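PDB 2A38: titin from Homo sapiens, which acts as a giant structural protein of striated muscle, spanning the half-sarcomere, with N-terminal Ig domains that lie in the Z-disc. Local coordinates for residues R122-V127 and G156-L161. Sequence-based numbering, arbitrary orientation.
Sequences RLQVRV and GDLYSL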
# COMPACT_ATOMS: atom_id res chain seq x y z
N ARG A 122 2.75 -5.24 -30.61
CA ARG A 122 2.82 -4.62 -29.30
C ARG A 122 3.05 -5.67 -28.24
O ARG A 122 2.31 -6.65 -28.14
CB ARG A 122 1.54 -3.84 -28.98
CG ARG A 122 1.56 -3.10 -27.65
CD ARG A 122 0.99 -1.71 -27.82
NE ARG A 122 -0.14 -1.75 -28.75
CZ ARG A 122 -0.61 -0.70 -29.41
NH1 ARG A 122 -1.63 -0.85 -30.24
NH2 ARG A 122 -0.06 0.50 -29.26
N LEU A 123 4.12 -5.49 -27.47
CA LEU A 123 4.46 -6.40 -26.38
C LEU A 123 4.24 -5.61 -25.09
O LEU A 123 4.85 -4.56 -24.90
CB LEU A 123 5.93 -6.82 -26.51
CG LEU A 123 6.34 -7.42 -27.86
CD1 LEU A 123 7.84 -7.62 -27.92
CD2 LEU A 123 5.61 -8.72 -28.06
N GLN A 124 3.37 -6.10 -24.21
CA GLN A 124 3.09 -5.41 -22.96
C GLN A 124 3.32 -6.22 -21.70
O GLN A 124 3.27 -7.45 -21.72
CB GLN A 124 1.63 -4.95 -22.89
CG GLN A 124 1.19 -3.98 -23.94
CD GLN A 124 -0.11 -3.31 -23.54
OE1 GLN A 124 -0.95 -3.91 -22.88
NE2 GLN A 124 -0.28 -2.05 -23.95
N VAL A 125 3.54 -5.50 -20.61
CA VAL A 125 3.74 -6.07 -19.30
C VAL A 125 3.11 -5.12 -18.28
O VAL A 125 3.01 -3.91 -18.51
CB VAL A 125 5.24 -6.23 -18.94
CG1 VAL A 125 5.92 -7.17 -19.90
CG2 VAL A 125 5.92 -4.86 -18.95
N ARG A 126 2.65 -5.66 -17.16
CA ARG A 126 2.10 -4.85 -16.09
C ARG A 126 2.91 -5.28 -14.87
O ARG A 126 2.94 -6.46 -14.53
CB ARG A 126 0.61 -5.13 -15.87
CG ARG A 126 0.04 -4.32 -14.72
CD ARG A 126 -1.45 -4.52 -14.56
NE ARG A 126 -2.22 -3.75 -15.54
CZ ARG A 126 -2.36 -2.42 -15.50
NH1 ARG A 126 -1.78 -1.71 -14.53
NH2 ARG A 126 -3.09 -1.81 -16.42
N VAL A 127 3.60 -4.33 -14.25
CA VAL A 127 4.45 -4.64 -13.11
C VAL A 127 4.08 -3.89 -11.84
O VAL A 127 3.76 -2.71 -11.88
CB VAL A 127 5.93 -4.30 -13.41
CG1 VAL A 127 6.81 -4.73 -12.25
CG2 VAL A 127 6.38 -4.96 -14.69
N GLY A 156 1.28 4.26 -15.77
CA GLY A 156 1.11 3.60 -14.49
C GLY A 156 2.02 2.38 -14.42
O GLY A 156 3.23 2.49 -14.61
N ASP A 157 1.43 1.22 -14.16
CA ASP A 157 2.18 -0.02 -14.06
C ASP A 157 2.29 -0.75 -15.39
O ASP A 157 2.95 -1.78 -15.49
CB ASP A 157 1.53 -0.94 -13.03
CG ASP A 157 1.16 -0.21 -11.76
OD1 ASP A 157 1.95 0.66 -11.33
OD2 ASP A 157 0.09 -0.51 -11.18
N LEU A 158 1.64 -0.20 -16.41
CA LEU A 158 1.63 -0.81 -17.74
C LEU A 158 2.70 -0.27 -18.68
O LEU A 158 2.71 0.92 -19.00
CB LEU A 158 0.25 -0.61 -18.36
CG LEU A 158 -0.14 -1.41 -19.60
CD1 LEU A 158 -0.09 -2.91 -19.32
CD2 LEU A 158 -1.55 -1.00 -20.01
N TYR A 159 3.61 -1.14 -19.11
CA TYR A 159 4.68 -0.75 -20.03
C TYR A 159 4.46 -1.49 -21.33
O TYR A 159 4.09 -2.66 -21.34
CB TYR A 159 6.06 -1.13 -19.49
CG TYR A 159 6.49 -0.39 -18.26
CD1 TYR A 159 5.95 -0.70 -17.01
CD2 TYR A 159 7.45 0.62 -18.33
CE1 TYR A 159 6.35 -0.03 -15.86
CE2 TYR A 159 7.87 1.30 -17.19
CZ TYR A 159 7.32 0.97 -15.95
OH TYR A 159 7.75 1.63 -14.81
N SER A 160 4.70 -0.80 -22.44
CA SER A 160 4.51 -1.40 -23.74
C SER A 160 5.67 -1.12 -24.66
O SER A 160 6.32 -0.08 -24.57
CB SER A 160 3.23 -0.87 -24.38
OG SER A 160 2.13 -0.97 -23.48
N LEU A 161 5.93 -2.07 -25.55
CA LEU A 161 6.95 -1.94 -26.56
C LEU A 161 6.17 -2.11 -27.86
O LEU A 161 5.66 -3.19 -28.15
CB LEU A 161 8.01 -3.03 -26.46
CG LEU A 161 8.92 -3.05 -27.69
CD1 LEU A 161 9.55 -1.68 -27.90
CD2 LEU A 161 10.00 -4.11 -27.54
O HOH W 1 -1.54 1.43 -13.31
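Q124 and S160 form a non-hydrogen-bonded pair of two antiparallel strands, and their side chains add a weak polar contact. With CG anti to its carbonyl carbon (chi1 -61°) and the chain extended beyond it, Q124 lays CG and the amide alongside the serine hydroxyl; NE2 lies 2.7 Å from S160 OG, but the N-H points well aside and the bond is weak. OE1 of the same amide rests 3.8 Å from L158 CD1. Were Q124 replaced by an alanine, S160 OG would probably lose this weak donor and L158 CD1 the amide beside it. Next along, R126 stands with CG anti to its backbone N (chi1 178°) and bends at chi3, bringing one face of its guanidinium over L158 CB, offset toward the rim. NH1 approaches D157 CB, yet remains 4.0 Å from D157 OD2, too far for a salt bridge; the two planar groups are nearly perpendicular. A water at the guanidinium edge accepts a bond from D157 N and a weak one from NH1.

The opposite face, with L123, V125, Y159 and L161, is largely apolar. V125 CG2 meets Y159 CB at 3.8 Å, while L123 and L161 run side by side, CD1 to CD2. Paired backbone bonds join L123 with L161 and V125 with Y159, and V127 N reaches D157 O at 2.9 Å. L123, V125 and L161 also pack on strand 172-180 of the facing sheet. The example illustrates a two-faced strand pair, mostly polar outside and core-forming inside: the central B-E pairing of an I-set immunoglobulin β-sandwich.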